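Local atomic coordinates of glycosyl hydrolase family 62 protein (Coprinopsis cinerea, PDB entry 5B6T), a protein that hydrolyses alpha-L-arabinofuranosidic bonds, probably releasing arabinose side groups from arabinoxylan, as a family 62 glycoside hydrolase. Residues A[80-85]-A[98-103]; A[102-107]-A[122-127]; A[142-147]-A[155-160]. All coordinates share one frame; numbering follows the deposited sequence.

Contact 1: residues A[80-85]-A[98-103]; sequences YRAAPQ and VYQNGN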
# COMPACT_ATOMS: atom_id res chain seq x y z
N TYR A 80 -1.35 -17.64 -5.46
CA TYR A 80 -0.90 -16.27 -5.60
C TYR A 80 -1.81 -15.31 -4.81
O TYR A 80 -3.03 -15.29 -5.03
CB TYR A 80 -0.91 -15.89 -7.07
CG TYR A 80 -0.59 -14.44 -7.35
CD1 TYR A 80 0.72 -14.02 -7.48
CD2 TYR A 80 -1.60 -13.51 -7.45
CE1 TYR A 80 1.02 -12.68 -7.71
CE2 TYR A 80 -1.30 -12.18 -7.69
CZ TYR A 80 -0.00 -11.79 -7.83
OH TYR A 80 0.29 -10.47 -8.07
N ARG A 81 -1.19 -14.54 -3.91
CA ARG A 81 -1.84 -13.39 -3.27
C ARG A 81 -0.74 -12.35 -3.09
O ARG A 81 0.38 -12.70 -2.73
CB ARG A 81 -2.47 -13.72 -1.90
CG ARG A 81 -3.63 -14.69 -1.92
CD ARG A 81 -3.15 -16.11 -1.68
NE ARG A 81 -4.24 -17.06 -1.48
CZ ARG A 81 -4.99 -17.56 -2.44
NH1 ARG A 81 -4.80 -17.23 -3.72
NH2 ARG A 81 -5.91 -18.46 -2.14
N ALA A 82 -1.07 -11.08 -3.29
CA ALA A 82 -0.06 -10.02 -3.15
C ALA A 82 -0.68 -8.66 -2.84
O ALA A 82 -1.82 -8.40 -3.22
CB ALA A 82 0.82 -9.92 -4.38
N ALA A 83 0.13 -7.84 -2.18
CA ALA A 83 -0.13 -6.41 -1.95
C ALA A 83 -1.37 -6.16 -1.09
O ALA A 83 -2.44 -5.74 -1.57
CB ALA A 83 -0.16 -5.62 -3.27
N PRO A 84 -1.22 -6.39 0.21
CA PRO A 84 -2.36 -6.34 1.09
C PRO A 84 -2.71 -4.92 1.59
O PRO A 84 -1.85 -4.02 1.63
CB PRO A 84 -1.90 -7.21 2.26
CG PRO A 84 -0.43 -6.97 2.33
CD PRO A 84 0.01 -6.80 0.91
N GLN A 85 -3.96 -4.76 2.04
CA GLN A 85 -4.43 -3.56 2.74
C GLN A 85 -5.34 -4.03 3.85
O GLN A 85 -6.34 -4.65 3.57
CB GLN A 85 -5.21 -2.62 1.82
CG GLN A 85 -5.66 -1.36 2.55
CD GLN A 85 -6.84 -0.68 1.91
OE1 GLN A 85 -7.62 -1.28 1.19
NE2 GLN A 85 -7.00 0.59 2.22
N VAL A 98 -7.59 -6.69 2.00
CA VAL A 98 -7.77 -6.52 0.58
C VAL A 98 -6.44 -6.79 -0.10
O VAL A 98 -5.38 -6.43 0.42
CB VAL A 98 -8.29 -5.09 0.29
CG1 VAL A 98 -8.23 -4.76 -1.20
CG2 VAL A 98 -9.69 -4.96 0.81
N TYR A 99 -6.47 -7.48 -1.23
CA TYR A 99 -5.25 -7.87 -1.96
C TYR A 99 -5.65 -8.33 -3.37
O TYR A 99 -6.85 -8.32 -3.72
CB TYR A 99 -4.50 -9.00 -1.22
CG TYR A 99 -5.39 -10.17 -0.86
CD1 TYR A 99 -6.06 -10.20 0.36
CD2 TYR A 99 -5.53 -11.27 -1.70
CE1 TYR A 99 -6.89 -11.24 0.69
CE2 TYR A 99 -6.35 -12.34 -1.36
CZ TYR A 99 -7.02 -12.33 -0.14
OH TYR A 99 -7.87 -13.36 0.22
N GLN A 100 -4.65 -8.71 -4.16
CA GLN A 100 -4.92 -9.21 -5.52
C GLN A 100 -4.59 -10.69 -5.60
O GLN A 100 -3.67 -11.19 -4.94
CB GLN A 100 -4.08 -8.43 -6.54
CG GLN A 100 -2.59 -8.72 -6.45
CD GLN A 100 -1.69 -7.51 -6.61
OE1 GLN A 100 -2.03 -6.40 -6.23
NE2 GLN A 100 -0.53 -7.73 -7.16
N ASN A 101 -5.36 -11.40 -6.40
CA ASN A 101 -5.15 -12.81 -6.65
C ASN A 101 -5.33 -13.13 -8.14
O ASN A 101 -5.56 -14.29 -8.49
CB ASN A 101 -6.12 -13.66 -5.82
CG ASN A 101 -7.56 -13.54 -6.28
OD1 ASN A 101 -7.93 -12.60 -6.99
ND2 ASN A 101 -8.37 -14.50 -5.85
N GLY A 102 -5.20 -12.12 -8.99
CA GLY A 102 -5.65 -12.18 -10.40
C GLY A 102 -6.94 -11.39 -10.62
O GLY A 102 -7.21 -10.86 -11.73
N ASN A 103 -7.71 -11.28 -9.54
CA ASN A 103 -8.88 -10.40 -9.43
C ASN A 103 -8.60 -9.44 -8.25
O ASN A 103 -7.51 -9.49 -7.65
CB ASN A 103 -10.12 -11.28 -9.22
CG ASN A 103 -11.43 -10.59 -9.57
OD1 ASN A 103 -11.63 -9.37 -9.44
ND2 ASN A 103 -12.39 -11.41 -9.96
O HOH W 1 -3.62 -5.53 -4.06
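The contact lies in a bulged beta hairpin, strands 82-89 and 94-100, that opens one blade of the five-bladed beta-propeller of family GH62; A82 pairs in it with Q100, and Q85 with V98. Both are antiparallel hydrogen-bonded pairs. A82 N donates to Q100 O at 3.1 Å, and Q100 N returns a bond to A82 O. Q85 N gives to V98 O at 2.7 Å, and V98 N to Q85 O. Between the pairs, A83 and P84 together face Y99. This beta bulge shifts the register by one, and A83 takes a positive phi of 64° in it. A water within 2.8 Å of both A83 O and Q100 OE1 bridges the bulge to the side chain, although it has more acceptors in reach than protons.

Q100 carries most of the side-chain contact. Its CG stands between backbone N and carbonyl carbon (chi1 69°), and a bend at chi2 folds the amide back over A82 O. The amide then passes the methyls of A82 and A83. NE2 donates to Y80 OH at 3.0 Å, almost straight (177°), with the hydroxyl in the amide plane. OE1 takes the backbone N-H of D143 on the neighbouring blade, and NE2 also binds a glycerol. These partners fix the amide's rotation. The glycerol may mark a pocket near the bound calcium, about 5 Å from the A83 side chain.

The Y80 ring meets N101 CA at its edge. On the other side of the strands, R81 and Y99 lie side by side, pointing the same way, with R81 CG 3.6 Å from Y99 CE2. R81 NH1 bends back to Y80 O at 2.9 Å, above the carbonyl plane.

Contact 2: residues A[102-107]-A[122-127]; sequences GNAAYS and RTFYSG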
# COMPACT_ATOMS: atom_id res chain seq x y z
N GLY A 102 -5.20 -12.12 -8.99
CA GLY A 102 -5.65 -12.18 -10.40
C GLY A 102 -6.94 -11.39 -10.62
O GLY A 102 -7.21 -10.86 -11.73
N ASN A 103 -7.71 -11.28 -9.54
CA ASN A 103 -8.88 -10.40 -9.43
C ASN A 103 -8.60 -9.44 -8.25
O ASN A 103 -7.51 -9.49 -7.65
CB ASN A 103 -10.12 -11.28 -9.22
CG ASN A 103 -11.43 -10.59 -9.57
OD1 ASN A 103 -11.63 -9.37 -9.44
ND2 ASN A 103 -12.39 -11.41 -9.96
N ALA A 104 -9.53 -8.56 -7.95
CA ALA A 104 -9.52 -7.76 -6.73
C ALA A 104 -10.19 -8.58 -5.65
O ALA A 104 -11.36 -8.92 -5.76
CB ALA A 104 -10.28 -6.46 -6.97
N ALA A 105 -9.43 -8.92 -4.61
CA ALA A 105 -9.87 -9.90 -3.61
C ALA A 105 -9.86 -9.39 -2.18
O ALA A 105 -9.26 -8.33 -1.86
CB ALA A 105 -9.01 -11.14 -3.71
N TYR A 106 -10.54 -10.13 -1.31
CA TYR A 106 -10.50 -9.81 0.10
C TYR A 106 -10.76 -11.02 0.98
O TYR A 106 -11.41 -12.00 0.55
CB TYR A 106 -11.53 -8.73 0.45
CG TYR A 106 -12.97 -9.19 0.25
CD1 TYR A 106 -13.57 -9.09 -1.01
CD2 TYR A 106 -13.69 -9.76 1.29
CE1 TYR A 106 -14.86 -9.53 -1.22
CE2 TYR A 106 -15.00 -10.18 1.11
CZ TYR A 106 -15.56 -10.09 -0.15
OH TYR A 106 -16.86 -10.51 -0.37
N SER A 107 -10.22 -10.94 2.20
CA SER A 107 -10.54 -11.85 3.30
C SER A 107 -11.10 -11.04 4.46
O SER A 107 -10.87 -9.83 4.56
CB SER A 107 -9.28 -12.61 3.77
OG SER A 107 -8.79 -13.42 2.73
N ARG A 122 -12.44 -14.03 -1.40
CA ARG A 122 -13.62 -13.68 -2.20
C ARG A 122 -13.23 -12.51 -3.10
O ARG A 122 -12.20 -11.87 -2.86
CB ARG A 122 -14.82 -13.32 -1.30
CG ARG A 122 -15.42 -14.53 -0.60
CD ARG A 122 -16.44 -14.09 0.43
NE ARG A 122 -17.07 -15.21 1.15
CZ ARG A 122 -18.38 -15.41 1.31
NH1 ARG A 122 -19.28 -14.55 0.82
NH2 ARG A 122 -18.80 -16.48 1.99
N THR A 123 -13.99 -12.24 -4.16
CA THR A 123 -13.64 -11.15 -5.06
C THR A 123 -14.70 -10.04 -5.10
O THR A 123 -15.88 -10.29 -4.84
CB THR A 123 -13.34 -11.64 -6.47
OG1 THR A 123 -14.50 -12.29 -7.00
CG2 THR A 123 -12.17 -12.60 -6.47
N PHE A 124 -14.25 -8.82 -5.39
CA PHE A 124 -15.10 -7.64 -5.47
C PHE A 124 -15.80 -7.54 -6.84
O PHE A 124 -16.76 -6.76 -7.01
CB PHE A 124 -14.24 -6.38 -5.27
CG PHE A 124 -13.77 -6.15 -3.86
CD1 PHE A 124 -14.67 -5.88 -2.84
CD2 PHE A 124 -12.40 -6.17 -3.55
CE1 PHE A 124 -14.25 -5.62 -1.57
CE2 PHE A 124 -11.97 -5.89 -2.25
CZ PHE A 124 -12.90 -5.63 -1.26
N TYR A 125 -15.27 -8.23 -7.84
CA TYR A 125 -15.86 -8.26 -9.17
C TYR A 125 -15.92 -9.71 -9.65
O TYR A 125 -15.15 -10.53 -9.22
CB TYR A 125 -14.99 -7.51 -10.18
CG TYR A 125 -14.61 -6.07 -9.84
CD1 TYR A 125 -15.43 -5.01 -10.21
CD2 TYR A 125 -13.38 -5.77 -9.27
CE1 TYR A 125 -15.05 -3.71 -9.95
CE2 TYR A 125 -12.99 -4.49 -9.02
CZ TYR A 125 -13.80 -3.46 -9.37
OH TYR A 125 -13.38 -2.16 -9.14
N SER A 126 -16.76 -9.98 -10.64
CA SER A 126 -16.82 -11.32 -11.21
C SER A 126 -15.61 -11.67 -12.11
O SER A 126 -15.29 -12.84 -12.34
CB SER A 126 -18.18 -11.51 -11.92
OG SER A 126 -18.19 -10.73 -13.11
N GLY A 127 -14.89 -10.65 -12.58
CA GLY A 127 -13.71 -10.81 -13.41
C GLY A 127 -13.14 -9.43 -13.63
O GLY A 127 -13.66 -8.47 -13.10
O HOH W 2 -17.93 -10.40 -2.63
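The outer edge of a propeller blade is built here: strand 104-109 pairs with the short last strand 122-123, through Y106 with R122 and A105 with T123. The pairing is antiparallel. Y106 and R122 form the hydrogen-bonded pair, with Y106 N to R122 O at 2.9 Å and R122 N to Y106 O at 3.0 Å. A105 and T123 form the non-hydrogen-bonded pair. F124 N continues the bonding just past the strand, giving to A104 O.

On one face of the sheet the aromatic rings gather. The Y106 ring receives R122 CB over one face, a CH-pi contact with CB 4.0 Å from the ring centroid. The rest of R122 runs extended away from the contact. F124 meets Y106 obliquely, with the planes at 36°. Y106 CD1 stands over the centre of the F124 ring, 3.5 Å from F124 CZ. F124 CG lies beside its own backbone N (chi1 -73°), which turns the ring back under strand 104-109. F178 and L155 also touch F124. The Y106 hydroxyl and T123 O share a water, which donates to T123 O and lies in the plane of the Y106 ring.

Just before strand 104-109, N103 ties the segment 124-127 to the sheet. Its amide is nearly coplanar with the Y125 ring (9° apart), and OD1 lies at that ring's edge. OD1 also accepts the N-H of A104 on a lone pair, which steadies the amide. A104 CB packs against the same ring edge. Y125 O takes two bonds from opposite faces of its plane: one from N103 ND2 at 3.0 Å, the other from T123 OG1 at 2.9 Å.

Contact 3: residues A[142-147]-A[155-160]; sequences VDMWVI and LFSSDD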
# COMPACT_ATOMS: atom_id res chain seq x y z
N VAL A 142 -3.27 -4.59 -10.40
CA VAL A 142 -2.58 -4.67 -9.13
C VAL A 142 -3.00 -3.57 -8.16
O VAL A 142 -3.59 -2.58 -8.54
CB VAL A 142 -1.03 -4.65 -9.31
CG1 VAL A 142 -0.60 -5.86 -10.13
CG2 VAL A 142 -0.50 -3.33 -9.88
N ASP A 143 -2.66 -3.81 -6.89
CA ASP A 143 -2.61 -2.77 -5.84
C ASP A 143 -3.98 -2.19 -5.52
O ASP A 143 -4.28 -1.01 -5.81
CB ASP A 143 -1.54 -1.72 -6.18
CG ASP A 143 -0.18 -2.34 -6.34
OD1 ASP A 143 0.04 -3.44 -5.80
OD2 ASP A 143 0.71 -1.73 -6.98
N MET A 144 -4.78 -3.06 -4.93
CA MET A 144 -6.18 -2.80 -4.63
C MET A 144 -6.28 -2.03 -3.33
O MET A 144 -5.70 -2.45 -2.32
CB MET A 144 -6.91 -4.14 -4.49
CG MET A 144 -6.62 -5.13 -5.61
SD MET A 144 -7.14 -4.52 -7.22
CE MET A 144 -6.41 -5.78 -8.28
N TRP A 145 -7.05 -0.94 -3.34
CA TRP A 145 -7.15 -0.06 -2.18
C TRP A 145 -8.57 0.42 -1.95
O TRP A 145 -9.17 1.05 -2.85
CB TRP A 145 -6.20 1.13 -2.39
CG TRP A 145 -6.21 2.10 -1.24
CD1 TRP A 145 -7.10 3.13 -1.02
CD2 TRP A 145 -5.28 2.15 -0.17
NE1 TRP A 145 -6.79 3.76 0.14
CE2 TRP A 145 -5.66 3.21 0.68
CE3 TRP A 145 -4.15 1.41 0.16
CZ2 TRP A 145 -4.95 3.52 1.86
CZ3 TRP A 145 -3.48 1.70 1.31
CH2 TRP A 145 -3.86 2.76 2.14
N VAL A 146 -9.08 0.19 -0.74
CA VAL A 146 -10.41 0.66 -0.32
C VAL A 146 -10.29 1.88 0.58
O VAL A 146 -9.46 1.93 1.48
CB VAL A 146 -11.18 -0.47 0.42
CG1 VAL A 146 -12.44 0.07 1.09
CG2 VAL A 146 -11.49 -1.63 -0.51
N ILE A 147 -11.17 2.85 0.34
CA ILE A 147 -11.43 3.95 1.27
C ILE A 147 -12.91 4.29 1.20
O ILE A 147 -13.49 4.37 0.11
CB ILE A 147 -10.52 5.18 1.03
CG1 ILE A 147 -10.88 6.33 1.98
CG2 ILE A 147 -10.53 5.66 -0.43
CD1 ILE A 147 -9.89 7.46 1.99
N LEU A 155 -13.09 1.66 -4.39
CA LEU A 155 -12.08 0.64 -4.62
C LEU A 155 -11.19 1.10 -5.77
O LEU A 155 -11.63 1.22 -6.93
CB LEU A 155 -12.75 -0.70 -4.93
CG LEU A 155 -11.82 -1.86 -5.33
CD1 LEU A 155 -10.81 -2.18 -4.23
CD2 LEU A 155 -12.60 -3.10 -5.69
N PHE A 156 -9.95 1.41 -5.42
CA PHE A 156 -8.96 1.84 -6.38
C PHE A 156 -8.07 0.67 -6.80
O PHE A 156 -7.80 -0.24 -6.02
CB PHE A 156 -8.05 2.93 -5.79
CG PHE A 156 -8.74 4.25 -5.55
CD1 PHE A 156 -9.50 4.50 -4.39
CD2 PHE A 156 -8.63 5.24 -6.49
CE1 PHE A 156 -10.10 5.74 -4.20
CE2 PHE A 156 -9.23 6.47 -6.30
CZ PHE A 156 -9.96 6.71 -5.16
N SER A 157 -7.55 0.75 -8.01
CA SER A 157 -6.61 -0.23 -8.52
C SER A 157 -5.81 0.38 -9.69
O SER A 157 -6.21 1.38 -10.30
CB SER A 157 -7.37 -1.51 -8.92
OG SER A 157 -8.19 -1.31 -10.06
N SER A 158 -4.69 -0.27 -10.00
CA SER A 158 -3.79 0.13 -11.05
C SER A 158 -3.60 -0.95 -12.11
O SER A 158 -3.93 -2.10 -11.90
CB SER A 158 -2.42 0.45 -10.43
OG SER A 158 -2.53 1.56 -9.58
N ASP A 159 -3.04 -0.56 -13.28
CA ASP A 159 -2.77 -1.55 -14.30
C ASP A 159 -1.32 -1.62 -14.77
O ASP A 159 -1.04 -2.28 -15.76
CB ASP A 159 -3.71 -1.37 -15.51
CG ASP A 159 -3.59 -0.02 -16.17
OD1 ASP A 159 -2.72 0.80 -15.81
OD2 ASP A 159 -4.36 0.19 -17.14
N ASP A 160 -0.41 -0.96 -14.07
CA ASP A 160 0.98 -0.85 -14.54
C ASP A 160 1.06 -0.29 -15.96
O ASP A 160 2.03 -0.55 -16.68
CB ASP A 160 1.68 -2.22 -14.50
CG ASP A 160 2.07 -2.66 -13.11
OD1 ASP A 160 2.11 -1.79 -12.19
OD2 ASP A 160 2.39 -3.89 -12.95
O HOH W 3 -2.99 1.24 -6.90
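V142 pairs with S158, and W145 with F156, in a bulged antiparallel hairpin that begins another blade of the beta-propeller. Each is a hydrogen-bonded pair; F156 N to W145 O is the shorter of its two bonds at 2.7 Å. Between them D143 and M144 both face S157, a beta bulge in which D143 takes a positive phi of 65°. D143 O accepts from a water that also meets S158 OG at 2.7 Å.

M144 is bent at chi2 (-62°), which brings SD alongside S157, 3.5 Å from its CB. S157 OG itself bonds W141 NE1. On the same sheet face, V146 and L155 form the non-hydrogen-bonded pair. L155 CG is anti to its backbone N (chi1 174°), and the CD1 branch reaches V146 CG2 at 3.8 Å.

The other face carries the large rings. F156 presents its edge to the opposite strand, with W145 O in the ring plane and I147 CG2 3.8 Å from CE1. F156 CD1 in turn lies near the plane of the W145 indole, at its edge. The indole is held from beyond by V199 O at NE1 and by Y200, edge-to-face.

Near V142, the side chain of D160 lies about 4 Å from a bound lead ion; D143 OD1 in the bulge bonds a glycerol. V142 CG2 touches D160, 3.8 Å from OD1.

Overall arrangement
Followed from the N terminus, contact 1 closes the hairpin whose turn lies between strands 82-89 and 94-100, contact 2 closes the loop 108-121, and contact 3 closes the tight hairpin of strands 142-148 and 152-158. None nests within or crosses another. Contacts 1 and 2 share G102 and N103 and belong to one blade, where strand 94-100 sits beside 104-109 and Y99 O bonds A105 N. Contact 3 starts the next blade in the chain. The two blades meet at two places: Q85 and Q100 of contact 1 bond the backbone of V146 and D143 in contact 3, while F124 and Y125 of contact 2 pack on L155 farther out from the propeller centre.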